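Local structure of NH(3)-dependent NAD(+) synthetase (Francisella tularensis subsp. holarctica LVS, 3FIU) at residues I213-L217 and D218-V222. The protein belongs to the NAD synthase family of the HUP clan and is built round a parallel beta-sheet flanked by helices. Numbering follows the deposited sequence.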
ATOM      1  N   ILE A 213      24.000   9.677  -7.895  1.00 25.68           N
ATOM      2  CA  ILE A 213      22.566   9.897  -8.085  1.00 24.02           C
ATOM      3  C   ILE A 213      22.210  11.368  -7.848  1.00 21.62           C
ATOM      4  O   ILE A 213      21.448  11.952  -8.620  1.00 22.35           O
ATOM      5  CB  ILE A 213      21.663   8.937  -7.217  1.00 24.74           C
ATOM      6  CG1 ILE A 213      22.018   7.453  -7.451  1.00 22.76           C
ATOM      7  CG2 ILE A 213      20.166   9.211  -7.470  1.00 21.73           C
ATOM      8  CD1 ILE A 213      21.545   6.538  -6.316  1.00 22.60           C
ATOM      9  N   ASP A 214      22.780  11.982  -6.804  1.00 22.28           N
ATOM     10  CA  ASP A 214      22.454  13.357  -6.462  1.00 20.76           C
ATOM     11  C   ASP A 214      22.892  14.287  -7.621  1.00 22.64           C
ATOM     12  O   ASP A 214      22.158  15.197  -8.012  1.00 21.47           O
ATOM     13  CB  ASP A 214      23.200  13.832  -5.208  1.00 21.19           C
ATOM     14  CG  ASP A 214      22.567  13.348  -3.888  1.00 27.47           C
ATOM     15  OD1 ASP A 214      21.481  12.720  -3.901  1.00 26.23           O
ATOM     16  OD2 ASP A 214      23.166  13.653  -2.822  1.00 28.33           O
ATOM     17  N   ASP A 215      24.118  14.097  -8.092  1.00 23.32           N
ATOM     18  CA  ASP A 215      24.620  14.897  -9.235  1.00 24.12           C
ATOM     19  C   ASP A 215      23.664  14.748 -10.453  1.00 25.30           C
ATOM     20  O   ASP A 215      23.267  15.744 -11.065  1.00 26.47           O
ATOM     21  CB  ASP A 215      26.018  14.436  -9.590  1.00 25.43           C
ATOM     22  CG  ASP A 215      27.071  14.909  -8.589  1.00 27.76           C
ATOM     23  OD1 ASP A 215      28.231  14.477  -8.731  1.00 28.12           O
ATOM     24  OD2 ASP A 215      26.741  15.689  -7.678  1.00 27.69           O
ATOM     25  N   PHE A 216      23.268  13.517 -10.765  1.00 24.03           N
ATOM     26  CA  PHE A 216      22.309  13.314 -11.859  1.00 25.75           C
ATOM     27  C   PHE A 216      21.030  14.130 -11.633  1.00 25.33           C
ATOM     28  O   PHE A 216      20.613  14.893 -12.498  1.00 24.38           O
ATOM     29  CB  PHE A 216      22.023  11.825 -12.069  1.00 24.42           C
ATOM     30  CG  PHE A 216      20.920  11.559 -13.063  1.00 27.87           C
ATOM     31  CD1 PHE A 216      21.172  11.627 -14.438  1.00 31.03           C
ATOM     32  CD2 PHE A 216      19.637  11.249 -12.629  1.00 25.70           C
ATOM     33  CE1 PHE A 216      20.155  11.379 -15.367  1.00 31.12           C
ATOM     34  CE2 PHE A 216      18.622  10.988 -13.542  1.00 28.32           C
ATOM     35  CZ  PHE A 216      18.885  11.064 -14.917  1.00 31.32           C
ATOM     36  N   LEU A 217      20.440  14.043 -10.441  1.00 25.37           N
ATOM     37  CA  LEU A 217      19.217  14.774 -10.173  1.00 25.39           C
ATOM     38  C   LEU A 217      19.424  16.275 -10.343  1.00 26.36           C
ATOM     39  O   LEU A 217      18.499  16.994 -10.698  1.00 24.75           O
ATOM     40  CB  LEU A 217      18.659  14.441  -8.767  1.00 28.43           C
ATOM     41  CG  LEU A 217      18.200  12.984  -8.521  1.00 29.37           C
ATOM     42  CD1 LEU A 217      17.849  12.763  -7.030  1.00 30.06           C
ATOM     43  CD2 LEU A 217      17.043  12.561  -9.430  1.00 28.50           C
ATOM     44  N   ASP A 218      20.645  16.742 -10.086  1.00 27.08           N
ATOM     45  CA  ASP A 218      20.964  18.169 -10.178  1.00 28.95           C
ATOM     46  C   ASP A 218      21.284  18.599 -11.634  1.00 29.21           C
ATOM     47  O   ASP A 218      21.475  19.794 -11.907  1.00 31.50           O
ATOM     48  CB  ASP A 218      22.193  18.463  -9.311  1.00 30.87           C
ATOM     49  CG  ASP A 218      21.843  18.936  -7.911  1.00 35.24           C
ATOM     50  OD1 ASP A 218      20.674  19.305  -7.645  1.00 36.09           O
ATOM     51  OD2 ASP A 218      22.771  18.945  -7.072  1.00 38.60           O
ATOM     52  N   GLY A 219      21.373  17.643 -12.558  1.00 27.20           N
ATOM     53  CA  GLY A 219      21.807  17.981 -13.921  1.00 27.48           C
ATOM     54  C   GLY A 219      23.301  18.250 -13.986  1.00 26.98           C
ATOM     55  O   GLY A 219      23.753  19.197 -14.650  1.00 25.61           O
ATOM     56  N   LYS A 220      24.060  17.393 -13.305  1.00 27.63           N
ATOM     57  CA  LYS A 220      25.511  17.410 -13.345  1.00 28.55           C
ATOM     58  C   LYS A 220      25.989  16.132 -13.981  1.00 29.34           C
ATOM     59  O   LYS A 220      25.292  15.132 -13.975  1.00 27.04           O
ATOM     60  CB  LYS A 220      26.067  17.600 -11.936  1.00 29.15           C
ATOM     61  CG  LYS A 220      25.678  18.987 -11.407  1.00 32.34           C
ATOM     62  CD  LYS A 220      25.984  19.217  -9.924  1.00 40.68           C
ATOM     63  CE  LYS A 220      25.742  20.692  -9.570  1.00 47.49           C
ATOM     64  NZ  LYS A 220      25.205  20.925  -8.185  1.00 53.19           N
ATOM     65  N   GLN A 221      27.184  16.177 -14.557  1.00 30.24           N
ATOM     66  CA  GLN A 221      27.721  15.036 -15.275  1.00 31.20           C
ATOM     67  C   GLN A 221      27.991  13.847 -14.355  1.00 30.57           C
ATOM     68  O   GLN A 221      28.496  14.033 -13.231  1.00 29.36           O
ATOM     69  CB  GLN A 221      29.035  15.436 -15.924  1.00 32.26           C
ATOM     70  CG  GLN A 221      29.568  14.409 -16.910  1.00 41.30           C
ATOM     71  CD  GLN A 221      31.086  14.466 -17.046  1.00 51.94           C
ATOM     72  OE1 GLN A 221      31.780  15.179 -16.301  1.00 59.42           O
ATOM     73  NE2 GLN A 221      31.606  13.713 -17.994  1.00 53.09           N
ATOM     74  N   VAL A 222      27.664  12.645 -14.836  1.00 29.32           N
ATOM     75  CA  VAL A 222      28.034  11.395 -14.144  1.00 30.12           C
ATOM     76  C   VAL A 222      28.642  10.372 -15.092  1.00 30.51           C
ATOM     77  O   VAL A 222      28.490  10.494 -16.287  1.00 32.36           O
ATOM     78  CB  VAL A 222      26.841  10.783 -13.339  1.00 28.92           C
ATOM     79  CG1 VAL A 222      26.449  11.728 -12.213  1.00 27.23           C
ATOM     80  CG2 VAL A 222      25.660  10.525 -14.233  1.00 30.25           C
TER
HETATM   81  O   HOH W   1      24.563  17.078  -6.293  1.00 34.51           O
HETATM   82  O   HOH W   2      28.944  15.743 -11.127  1.00 40.62           O
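At the C-terminal end of helix 210-218 the backbone closes in a Schellman motif: K220 N reaches back to D215 O (2.9 Å), G219 N bonds to F216 O (2.9 Å, N-H...O angle 161°), and G219 turns with a positive phi of 74°. Within the last turn, D218 N donates to D214 O at 3.0 Å. The amide of K220 approaches D215 O from above the carbonyl plane, while the K220 side chain starts out alongside D215, CB to CB. As the chain doubles back, V222 CG1 lies against D215 CB (3.8 Å) and F216 N, a branch that chi1 of -65° sets beside its own backbone N; L227 of helix 224-235 also touches V222. The buried D214 carboxylate takes the backbone N-H groups of K171 and S172. On the polar side, D218 OD2 forms a salt bridge with K170 and another with K220 NZ (3.3 Å), whose hydrogen bond is weak; these two lysine charges probably offset the repulsion between the carboxylates of D218 and D215. The D215 carboxylate, also bound by Q211, bridges the turn through water: one molecule joins D215 OD2 to D218 OD2, and a second donates weakly to D215 OD1 and, at 2.7 Å, to Q221 O.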